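Local structure of NAD(FAD)-dependent dehydrogenase, NirB-family (N-terminal domain) (Clostridium acetobutylicum, 3KLJ) at residues 214-217 / 218-221; 163-166 / 167-170; 375-378 / 379-382; 354-357 / 358-362. The protein uses FAD to pass electrons from NADH to rubredoxin, an intermediate step in the electron-transfer chains that remove oxygen in this anaerobe. All coordinates share one frame; numbering follows the deposited sequence.

Contact 1 (214-217 / 218-221); sequences MGDL and IRSS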
ATOM      1  N   MET A 214     -24.243   7.698 -14.524  1.00 17.21           N
ATOM      2  CA  MET A 214     -23.078   7.680 -15.407  1.00 17.21           C
ATOM      3  C   MET A 214     -23.006   6.376 -16.208  1.00 17.37           C
ATOM      4  O   MET A 214     -21.914   5.892 -16.547  1.00 17.53           O
ATOM      5  CB  MET A 214     -21.797   7.902 -14.596  1.00 17.03           C
ATOM      6  CG  MET A 214     -21.786   9.213 -13.788  1.00 16.86           C
ATOM      7  SD  MET A 214     -20.264   9.502 -12.857  1.00 16.46           S
ATOM      8  CE  MET A 214     -19.188  10.029 -14.191  1.00 18.25           C
ATOM      9  N   GLY A 215     -24.186   5.824 -16.505  1.00 17.29           N
ATOM     10  CA  GLY A 215     -24.326   4.566 -17.224  1.00 17.25           C
ATOM     11  C   GLY A 215     -23.549   4.493 -18.525  1.00 17.28           C
ATOM     12  O   GLY A 215     -22.788   3.520 -18.745  1.00 17.28           O
ATOM     13  N   ASP A 216     -23.733   5.525 -19.376  1.00 17.31           N
ATOM     14  CA  ASP A 216     -23.110   5.554 -20.710  1.00 17.24           C
ATOM     15  C   ASP A 216     -21.582   5.453 -20.660  1.00 17.04           C
ATOM     16  O   ASP A 216     -20.980   4.687 -21.419  1.00 16.98           O
ATOM     17  CB  ASP A 216     -23.531   6.807 -21.491  1.00 17.18           C
ATOM     18  CG  ASP A 216     -24.984   6.760 -21.944  1.00 17.62           C
ATOM     19  OD1 ASP A 216     -25.593   5.665 -21.921  0.50 17.56           O
ATOM     20  OD2 ASP A 216     -25.518   7.832 -22.337  0.50 17.87           O
ATOM     21  N   LEU A 217     -20.963   6.219 -19.763  1.00 16.90           N
ATOM     22  CA  LEU A 217     -19.513   6.177 -19.597  1.00 16.76           C
ATOM     23  C   LEU A 217     -19.067   4.865 -18.955  1.00 16.56           C
ATOM     24  O   LEU A 217     -18.107   4.247 -19.420  1.00 16.70           O
ATOM     25  CB  LEU A 217     -19.014   7.384 -18.789  1.00 17.03           C
ATOM     26  CG  LEU A 217     -17.516   7.476 -18.454  1.00 17.70           C
ATOM     27  CD1 LEU A 217     -16.648   7.405 -19.716  1.00 19.10           C
ATOM     28  CD2 LEU A 217     -17.227   8.766 -17.687  1.00 17.24           C
ATOM     29  N   ILE A 218     -19.762   4.445 -17.899  1.00 16.21           N
ATOM     30  CA  ILE A 218     -19.459   3.177 -17.225  1.00 15.75           C
ATOM     31  C   ILE A 218     -19.521   1.976 -18.180  1.00 15.73           C
ATOM     32  O   ILE A 218     -18.580   1.177 -18.241  1.00 15.50           O
ATOM     33  CB  ILE A 218     -20.328   2.976 -15.950  1.00 15.73           C
ATOM     34  CG1 ILE A 218     -19.735   3.807 -14.796  1.00 16.34           C
ATOM     35  CG2 ILE A 218     -20.393   1.509 -15.549  1.00 15.31           C
ATOM     36  CD1 ILE A 218     -20.619   3.934 -13.562  1.00 16.60           C
ATOM     37  N   ARG A 219     -20.616   1.887 -18.942  1.00 15.61           N
ATOM     38  CA  ARG A 219     -20.840   0.811 -19.909  1.00 15.73           C
ATOM     39  C   ARG A 219     -19.715   0.712 -20.945  1.00 15.44           C
ATOM     40  O   ARG A 219     -19.203  -0.423 -21.228  1.00 15.62           O
ATOM     41  CB  ARG A 219     -22.172   1.047 -20.625  1.00 15.79           C
ATOM     42  CG  ARG A 219     -23.063  -0.171 -20.764  1.00 17.04           C
ATOM     43  CD  ARG A 219     -24.450   0.219 -21.305  1.00 18.51           C
ATOM     44  NE  ARG A 219     -25.154   1.152 -20.412  1.00 19.42           N
ATOM     45  CZ  ARG A 219     -25.530   2.391 -20.748  1.00 19.88           C
ATOM     46  NH1 ARG A 219     -25.292   2.887 -21.980  1.00 20.56           N
ATOM     47  NH2 ARG A 219     -26.161   3.139 -19.845  1.00 20.29           N
ATOM     48  N   SER A 220     -19.334   1.910 -21.497  1.00 15.53           N
ATOM     49  CA  SER A 220     -18.352   1.980 -22.581  1.00 15.16           C
ATOM     50  C   SER A 220     -16.896   1.928 -22.109  1.00 14.93           C
ATOM     51  O   SER A 220     -15.982   1.956 -22.936  1.00 14.98           O
ATOM     52  CB  SER A 220     -18.585   3.234 -23.436  1.00 15.11           C
ATOM     53  OG  SER A 220     -18.393   4.414 -22.678  1.00 14.89           O
ATOM     54  N   SER A 221     -16.682   1.845 -20.794  1.00 14.47           N
ATOM     55  CA  SER A 221     -15.328   1.817 -20.235  1.00 14.14           C
ATOM     56  C   SER A 221     -14.964   0.498 -19.563  1.00 14.04           C
ATOM     57  O   SER A 221     -15.833  -0.258 -19.123  1.00 13.72           O
ATOM     58  CB  SER A 221     -15.143   2.934 -19.201  1.00 14.02           C
ATOM     59  OG  SER A 221     -15.600   4.176 -19.688  1.00 13.69           O
TER
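R219 folds back along the short helix 215-220 and meets D216 one turn earlier. From the base, R219 CB rests against the carbonyl of G215, with CB 3.2 Å from G215 O. The chain runs on anti at chi2, then bends at chi3 (-61°), which turns the head back toward the start of the helix. There the guanidinium lies with one face over the G215-D216 peptide, G215 O sitting above the plane toward its rim. Glycine suits position 215, since a CB there would run into R219 NH2. R219 NH1 makes the salt bridge, 2.8 Å from D216 OD1, and takes the lone pair anti to the other carboxylate oxygen; R219 NH2 adds a weak second bond to the same oxygen. The two side chains run side by side, and with their planes 84° apart the bridge is not the flat two-oxygen kind.

Serines gather at the last turn. S221 OG lies 2.5 Å from L217 O, short enough to leave the exact length in doubt. S220 OG lies 2.9 Å from D216 O, with L217 O as a possible alternative acceptor, while S220 N bonds D216 O as well. Small hydroxyl residues suit a helix end, where carbonyls begin to lack partners from further along the helix.

The charged pair is exposed; M214, L217, I218 and S221 all touch F150 of strand 149-152, and M214 and L217 also reach Y206 of strand 204-206. The helix leads into strand 222-225 with its apolar side against the parallel sheet of the NADH-binding domain.

Contact 2 (163-166 / 167-170); sequences QAII and DSGT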
ATOM      1  N   GLN A 163      -2.912   7.659 -15.215  1.00 18.90           N
ATOM      2  CA  GLN A 163      -1.748   8.073 -16.000  1.00 19.12           C
ATOM      3  C   GLN A 163      -1.116   6.891 -16.729  1.00 18.88           C
ATOM      4  O   GLN A 163      -0.774   7.004 -17.905  1.00 18.89           O
ATOM      5  CB  GLN A 163      -0.694   8.775 -15.135  1.00 19.00           C
ATOM      6  CG  GLN A 163       0.506   9.331 -15.929  1.00 20.39           C
ATOM      7  CD  GLN A 163       0.122  10.402 -16.961  1.00 21.52           C
ATOM      8  OE1 GLN A 163      -0.256  10.097 -18.097  1.00 23.28           O
ATOM      9  NE2 GLN A 163       0.241  11.660 -16.568  1.00 22.89           N
ATOM     10  N   ALA A 164      -0.952   5.771 -16.025  1.00 18.61           N
ATOM     11  CA  ALA A 164      -0.413   4.552 -16.639  1.00 18.54           C
ATOM     12  C   ALA A 164      -1.234   4.116 -17.853  1.00 18.18           C
ATOM     13  O   ALA A 164      -0.676   3.714 -18.872  1.00 18.15           O
ATOM     14  CB  ALA A 164      -0.320   3.430 -15.626  1.00 18.27           C
ATOM     15  N   ILE A 165      -2.556   4.203 -17.735  1.00 18.12           N
ATOM     16  CA  ILE A 165      -3.452   3.835 -18.822  1.00 17.88           C
ATOM     17  C   ILE A 165      -3.382   4.850 -19.972  1.00 18.32           C
ATOM     18  O   ILE A 165      -3.436   4.448 -21.141  1.00 18.07           O
ATOM     19  CB  ILE A 165      -4.905   3.612 -18.338  1.00 17.67           C
ATOM     20  CG1 ILE A 165      -4.955   2.453 -17.338  1.00 17.17           C
ATOM     21  CG2 ILE A 165      -5.835   3.310 -19.527  1.00 17.53           C
ATOM     22  CD1 ILE A 165      -6.279   2.301 -16.639  1.00 15.85           C
ATOM     23  N   ILE A 166      -3.268   6.141 -19.637  1.00 18.30           N
ATOM     24  CA  ILE A 166      -3.006   7.189 -20.637  1.00 18.89           C
ATOM     25  C   ILE A 166      -1.700   6.872 -21.359  1.00 19.15           C
ATOM     26  O   ILE A 166      -1.670   6.806 -22.584  1.00 19.09           O
ATOM     27  CB  ILE A 166      -2.906   8.633 -20.036  1.00 18.79           C
ATOM     28  CG1 ILE A 166      -4.131   9.021 -19.191  1.00 18.86           C
ATOM     29  CG2 ILE A 166      -2.632   9.671 -21.139  1.00 18.83           C
ATOM     30  CD1 ILE A 166      -5.470   8.826 -19.855  1.00 19.40           C
ATOM     31  N   ASP A 167      -0.636   6.645 -20.588  1.00 19.41           N
ATOM     32  CA  ASP A 167       0.680   6.328 -21.148  1.00 19.81           C
ATOM     33  C   ASP A 167       0.686   5.123 -22.094  1.00 20.06           C
ATOM     34  O   ASP A 167       1.439   5.108 -23.067  1.00 19.96           O
ATOM     35  CB  ASP A 167       1.700   6.100 -20.034  1.00 19.61           C
ATOM     36  CG  ASP A 167       2.059   7.376 -19.283  1.00 19.44           C
ATOM     37  OD1 ASP A 167       2.785   7.264 -18.276  1.00 20.83           O
ATOM     38  OD2 ASP A 167       1.620   8.475 -19.677  1.00 17.10           O
ATOM     39  N   SER A 168      -0.137   4.117 -21.801  1.00 20.37           N
ATOM     40  CA  SER A 168      -0.224   2.912 -22.634  1.00 20.79           C
ATOM     41  C   SER A 168      -0.875   3.188 -23.991  1.00 21.02           C
ATOM     42  O   SER A 168      -0.700   2.415 -24.941  1.00 21.54           O
ATOM     43  CB  SER A 168      -0.970   1.792 -21.897  1.00 20.70           C
ATOM     44  OG  SER A 168      -2.363   2.045 -21.849  1.00 21.17           O
ATOM     45  N   GLY A 169      -1.622   4.288 -24.078  1.00 20.93           N
ATOM     46  CA  GLY A 169      -2.279   4.690 -25.319  1.00 20.94           C
ATOM     47  C   GLY A 169      -3.795   4.674 -25.254  1.00 20.82           C
ATOM     48  O   GLY A 169      -4.462   4.737 -26.283  1.00 20.84           O
ATOM     49  N   THR A 170      -4.339   4.603 -24.042  1.00 20.67           N
ATOM     50  CA  THR A 170      -5.785   4.536 -23.840  1.00 20.58           C
ATOM     51  C   THR A 170      -6.292   5.682 -22.952  1.00 20.47           C
ATOM     52  O   THR A 170      -5.757   5.901 -21.863  1.00 20.50           O
ATOM     53  CB  THR A 170      -6.184   3.168 -23.246  1.00 20.66           C
ATOM     54  OG1 THR A 170      -5.960   2.146 -24.226  1.00 20.70           O
ATOM     55  CG2 THR A 170      -7.647   3.143 -22.835  1.00 20.76           C
TER
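I165 and T170 meet at the C-terminal end of helix 156-168, their side chains slanting across one another so that I165 CG2 comes 3.7 Å from T170 CB. T170 CG2 is almost as near to the same methyl. I165 CG2 stands anti to its own backbone N, which places it on the T170 side; both residues are beta-branched and so carry a methyl next to the backbone, where the two can meet.

S168 OG turns back to the helix end: held between N and the carbonyl carbon (chi1 74°), S168 OG donates to I165 O at 2.7 Å. T170 N reaches I165 O too, at 3.0 Å, so one carbonyl at the helix end is gripped by two donors. On the exposed flank the carboxylate of D167 lies beside the side-chain amide of Q163, the two planes only 17° apart.

On the buried side, I165 packs on A149 and I151 of strand 149-152, on A172 and on C143, and A164 on N52 and A56 of helix 51-56.

G169 has a positive phi of 115°, an angle that suits glycine, and G169 N bonds I166 O at 2.9 Å. With T170 N bonding I165 O, this is a Schellman motif, which ends the helix and turns the chain into strand 172-175 of the Rossmann-type beta-alpha-beta unit.

Contact 3 (375-378 / 379-382); sequences ISSL and DAIL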
ATOM      1  N   ILE A 375       4.105  32.541  16.090  1.00 18.99           N
ATOM      2  CA  ILE A 375       3.115  31.969  15.179  1.00 18.50           C
ATOM      3  C   ILE A 375       2.252  33.048  14.513  1.00 18.32           C
ATOM      4  O   ILE A 375       1.156  32.765  14.029  1.00 18.21           O
ATOM      5  CB  ILE A 375       2.251  30.875  15.876  1.00 18.60           C
ATOM      6  CG1 ILE A 375       1.503  31.442  17.092  1.00 18.22           C
ATOM      7  CG2 ILE A 375       3.128  29.680  16.267  1.00 18.56           C
ATOM      8  CD1 ILE A 375       0.338  30.588  17.583  1.00 18.51           C
ATOM      9  N   SER A 376       2.777  34.274  14.468  1.00 17.85           N
ATOM     10  CA  SER A 376       2.050  35.436  13.938  1.00 17.49           C
ATOM     11  C   SER A 376       1.873  35.404  12.422  1.00 17.22           C
ATOM     12  O   SER A 376       0.998  36.092  11.881  1.00 16.69           O
ATOM     13  CB  SER A 376       2.735  36.747  14.353  1.00 17.61           C
ATOM     14  OG  SER A 376       4.061  36.825  13.838  1.00 17.64           O
ATOM     15  N   SER A 377       2.694  34.603  11.738  1.00 16.52           N
ATOM     16  CA  SER A 377       2.648  34.528  10.286  1.00 16.34           C
ATOM     17  C   SER A 377       3.215  33.203   9.770  1.00 16.70           C
ATOM     18  O   SER A 377       3.969  32.522  10.475  1.00 16.29           O
ATOM     19  CB  SER A 377       3.415  35.700   9.666  1.00 15.88           C
ATOM     20  OG  SER A 377       4.814  35.473   9.740  1.00 16.30           O
ATOM     21  N   LEU A 378       2.851  32.847   8.536  1.00 16.80           N
ATOM     22  CA  LEU A 378       3.438  31.684   7.870  1.00 17.36           C
ATOM     23  C   LEU A 378       4.944  31.890   7.711  1.00 17.20           C
ATOM     24  O   LEU A 378       5.742  30.991   8.006  1.00 17.03           O
ATOM     25  CB  LEU A 378       2.812  31.470   6.489  1.00 17.52           C
ATOM     26  CG  LEU A 378       2.687  30.045   5.918  1.00 19.27           C
ATOM     27  CD1 LEU A 378       2.591  30.031   4.362  1.00 19.44           C
ATOM     28  CD2 LEU A 378       3.707  29.086   6.407  1.00 18.28           C
ATOM     29  N   ASP A 379       5.318  33.071   7.218  1.00 17.21           N
ATOM     30  CA  ASP A 379       6.730  33.465   7.121  1.00 17.89           C
ATOM     31  C   ASP A 379       7.538  33.139   8.374  1.00 17.97           C
ATOM     32  O   ASP A 379       8.611  32.519   8.276  1.00 17.71           O
ATOM     33  CB  ASP A 379       6.886  34.946   6.744  1.00 17.60           C
ATOM     34  CG  ASP A 379       6.755  35.181   5.239  1.00 19.31           C
ATOM     35  OD1 ASP A 379       6.842  34.211   4.456  1.00 21.61           O
ATOM     36  OD2 ASP A 379       6.579  36.337   4.826  1.00 20.83           O
ATOM     37  N   ALA A 380       7.032  33.525   9.547  1.00 17.58           N
ATOM     38  CA  ALA A 380       7.772  33.263  10.790  1.00 17.92           C
ATOM     39  C   ALA A 380       7.975  31.762  11.049  1.00 17.64           C
ATOM     40  O   ALA A 380       8.984  31.350  11.620  1.00 17.56           O
ATOM     41  CB  ALA A 380       7.101  33.932  11.975  1.00 18.07           C
ATOM     42  N   ILE A 381       7.006  30.951  10.642  1.00 17.52           N
ATOM     43  CA  ILE A 381       7.133  29.505  10.790  1.00 17.09           C
ATOM     44  C   ILE A 381       8.184  28.969   9.812  1.00 16.76           C
ATOM     45  O   ILE A 381       9.095  28.254  10.216  1.00 16.18           O
ATOM     46  CB  ILE A 381       5.776  28.793  10.650  1.00 17.66           C
ATOM     47  CG1 ILE A 381       4.908  29.144  11.859  1.00 17.80           C
ATOM     48  CG2 ILE A 381       5.965  27.262  10.509  1.00 17.02           C
ATOM     49  CD1 ILE A 381       3.498  28.720  11.725  1.00 21.37           C
ATOM     50  N   LEU A 382       8.064  29.347   8.538  1.00 16.12           N
ATOM     51  CA  LEU A 382       9.042  28.957   7.525  1.00 15.70           C
ATOM     52  C   LEU A 382      10.486  29.265   7.930  1.00 15.33           C
ATOM     53  O   LEU A 382      11.382  28.462   7.675  1.00 14.74           O
ATOM     54  CB  LEU A 382       8.728  29.610   6.179  1.00 15.63           C
ATOM     55  CG  LEU A 382       7.445  29.211   5.439  1.00 16.55           C
ATOM     56  CD1 LEU A 382       7.256  30.075   4.194  1.00 17.01           C
ATOM     57  CD2 LEU A 382       7.437  27.731   5.069  1.00 14.65           C
TER
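L378, the first residue of helix 378-382, meets L382 one turn later, and the two side chains slant across each other. The touch is made by one branch: L378 CD2 lies 3.9 Å from L382 CG and slightly farther from L382 CD2. The two leucines are also joined through the backbone, where L382 N donates to L378 O at 2.9 Å in a nearly straight bond (172°). This sets the spacing at which their side chains can meet. Leucine suits position 378 because its branched tip offers methyls both to the neighbouring leucine and to the sheet, where L378 lies on F329 and S331 of strand 327-332.

I381 is buried. Its CG1 stands anti to the carbonyl carbon and beside the backbone N, which brings I381 CG1 back to 3.8 Å from S377 O. I381 N makes a weak bond to S377 O, at 3.4 Å. Beyond the segments I381 packs on F329, F372 and L342, so the helix is fastened by its apolar face to the antiparallel sheet of the C-terminal domain.

S377 occupies the N-cap. With chi1 at 77°, S377 OG swings toward the helix start and accepts from A380 N at 3.0 Å, while A380 CB lies 3.5 Å from S377 OG. Alanine, with only a CB, lies close to the capping oxygen.

The chemistry divides the work. The serine hydroxyl satisfies an amide that has no carbonyl from an earlier turn to bond, whereas the hydrophobic atoms of L378 and I381 supply the hold on the sheet; together they start a very short helix near the C terminus.

Contact 4 (354-357 / 358-362); sequences GDVS and LGTKL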
ATOM      1  N   GLY A 354       4.081  19.949  -4.686  1.00 13.29           N
ATOM      2  CA  GLY A 354       5.041  20.603  -5.569  1.00 13.18           C
ATOM      3  C   GLY A 354       6.298  21.181  -4.931  1.00 13.51           C
ATOM      4  O   GLY A 354       7.011  21.948  -5.574  1.00 13.73           O
ATOM      5  N   ASP A 355       6.579  20.821  -3.679  1.00 13.07           N
ATOM      6  CA  ASP A 355       7.841  21.214  -3.026  1.00 13.28           C
ATOM      7  C   ASP A 355       8.215  20.202  -1.952  1.00 13.15           C
ATOM      8  O   ASP A 355       7.946  20.395  -0.771  1.00 13.28           O
ATOM      9  CB  ASP A 355       7.743  22.635  -2.444  1.00 13.28           C
ATOM     10  CG  ASP A 355       9.104  23.218  -2.061  1.00 14.46           C
ATOM     11  OD1 ASP A 355       9.161  24.444  -1.827  1.00 15.76           O
ATOM     12  OD2 ASP A 355      10.114  22.473  -1.988  1.00 16.13           O
ATOM     13  N   VAL A 356       8.825  19.101  -2.375  1.00 13.86           N
ATOM     14  CA  VAL A 356       9.180  18.025  -1.459  1.00 14.02           C
ATOM     15  C   VAL A 356      10.182  18.488  -0.404  1.00 14.10           C
ATOM     16  O   VAL A 356      10.106  18.051   0.747  1.00 14.15           O
ATOM     17  CB  VAL A 356       9.702  16.773  -2.215  1.00 13.99           C
ATOM     18  CG1 VAL A 356      10.469  15.836  -1.285  1.00 14.31           C
ATOM     19  CG2 VAL A 356       8.551  16.039  -2.855  1.00 13.49           C
ATOM     20  N   SER A 357      11.094  19.380  -0.789  1.00 14.39           N
ATOM     21  CA  SER A 357      12.066  19.944   0.160  1.00 15.24           C
ATOM     22  C   SER A 357      11.368  20.626   1.339  1.00 15.33           C
ATOM     23  O   SER A 357      11.773  20.451   2.492  1.00 15.45           O
ATOM     24  CB  SER A 357      13.015  20.932  -0.528  1.00 14.93           C
ATOM     25  OG  SER A 357      13.940  21.465   0.408  1.00 17.08           O
ATOM     26  N   LEU A 358      10.331  21.411   1.047  1.00 15.19           N
ATOM     27  CA  LEU A 358       9.571  22.076   2.102  1.00 15.49           C
ATOM     28  C   LEU A 358       8.717  21.088   2.899  1.00 15.54           C
ATOM     29  O   LEU A 358       8.714  21.127   4.130  1.00 15.89           O
ATOM     30  CB  LEU A 358       8.695  23.204   1.546  1.00 14.89           C
ATOM     31  CG  LEU A 358       7.840  23.974   2.557  1.00 16.15           C
ATOM     32  CD1 LEU A 358       8.641  24.597   3.703  1.00 14.03           C
ATOM     33  CD2 LEU A 358       7.042  25.035   1.839  1.00 14.62           C
ATOM     34  N   GLY A 359       8.009  20.203   2.200  1.00 15.38           N
ATOM     35  CA  GLY A 359       7.230  19.167   2.875  1.00 16.13           C
ATOM     36  C   GLY A 359       8.080  18.391   3.876  1.00 16.35           C
ATOM     37  O   GLY A 359       7.643  18.113   4.991  1.00 16.09           O
ATOM     38  N   THR A 360       9.308  18.071   3.479  1.00 16.94           N
ATOM     39  CA  THR A 360      10.245  17.343   4.343  1.00 17.79           C
ATOM     40  C   THR A 360      10.615  18.144   5.607  1.00 18.20           C
ATOM     41  O   THR A 360      10.711  17.579   6.707  1.00 18.12           O
ATOM     42  CB  THR A 360      11.510  16.954   3.555  1.00 17.91           C
ATOM     43  OG1 THR A 360      11.130  16.111   2.454  1.00 19.21           O
ATOM     44  CG2 THR A 360      12.527  16.215   4.448  1.00 18.26           C
ATOM     45  N   LYS A 361      10.816  19.450   5.446  1.00 18.07           N
ATOM     46  CA  LYS A 361      11.110  20.328   6.587  1.00 18.45           C
ATOM     47  C   LYS A 361       9.930  20.351   7.547  1.00 17.83           C
ATOM     48  O   LYS A 361      10.113  20.234   8.753  1.00 17.08           O
ATOM     49  CB  LYS A 361      11.417  21.752   6.124  1.00 18.52           C
ATOM     50  CG  LYS A 361      12.772  21.921   5.466  1.00 20.79           C
ATOM     51  CD  LYS A 361      12.924  23.360   4.993  1.00 23.61           C
ATOM     52  CE  LYS A 361      14.260  23.599   4.323  1.00 25.78           C
ATOM     53  NZ  LYS A 361      14.323  23.003   2.948  1.00 28.93           N
ATOM     54  N   LEU A 362       8.724  20.505   7.000  1.00 18.27           N
ATOM     55  CA  LEU A 362       7.497  20.491   7.800  1.00 18.85           C
ATOM     56  C   LEU A 362       7.300  19.143   8.493  1.00 19.10           C
ATOM     57  O   LEU A 362       6.954  19.091   9.667  1.00 19.43           O
ATOM     58  CB  LEU A 362       6.280  20.846   6.944  1.00 18.84           C
ATOM     59  CG  LEU A 362       6.187  22.310   6.474  1.00 18.71           C
ATOM     60  CD1 LEU A 362       5.175  22.421   5.363  1.00 16.43           C
ATOM     61  CD2 LEU A 362       5.834  23.258   7.617  1.00 18.12           C
TER
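An N-terminal helix cap begins helix 356-367 of the C-terminal domain, directly after strand 346-353. D355 is the N-cap residue: L358 N bonds D355 OD2 at 3.2 Å, reaching it from above the carboxylate plane. CG lies anti to the backbone N (chi1 -166°), a setting that carries the carboxylate over the first turn and lays D355 CG 3.6 Å from L358 CB. The side chains of D355 and L358 slant across each other. The other oxygen, OD1, makes a salt bridge to K336, so both ends of the carboxylate are engaged. G354 before it has positive phi, which favours glycine at the bend.

The backbone joins in as D355 O accepts from G359 N at 3.0 Å, nearly straight at 177°. At the next residue, V356 O takes two donors from T360: T360 OG1 at 2.8 Å and T360 N at 2.8 Å, coming from opposite faces of the carbonyl plane. Threonine suits this place because its hydroxyl can turn back to the carbonyl four residues earlier, and T360 OG1 also rests 3.8 Å from V356 CG1. On the exposed side the K361 chain bends at chi4 and brings K361 NZ 3.0 Å from S357 OG, close but not hydrogen-bonded.

Chemically, the carboxylate takes L358 N, an amide in the first turn that lacks an earlier helical carbonyl, while its negative charge sits at the positive end of the helix dipole, an arrangement likely to favour the ionised form, with K336 reinforcing it.

All four contacts are local, and along the chain they follow one another in series, none nesting or crossing. Contact 2 comes first, ending the helix between strands 149-152 and 172-175. Contact 1 follows on helix 215-220, just before strand 222-225 of the same parallel sheet; their centres lie 19 Å apart without touching. The chain then passes to the C-terminal domain, where contact 4 starts helix 356-367 after the last strand of the antiparallel sheet. Contact 3 opens the short helix 378-382. These last two meet, L382 CD2 lying 3.6 Å from L358 CD1, so the two consecutive helices pack together, whereas contacts 1 and 2 stay within the NADH-binding domain.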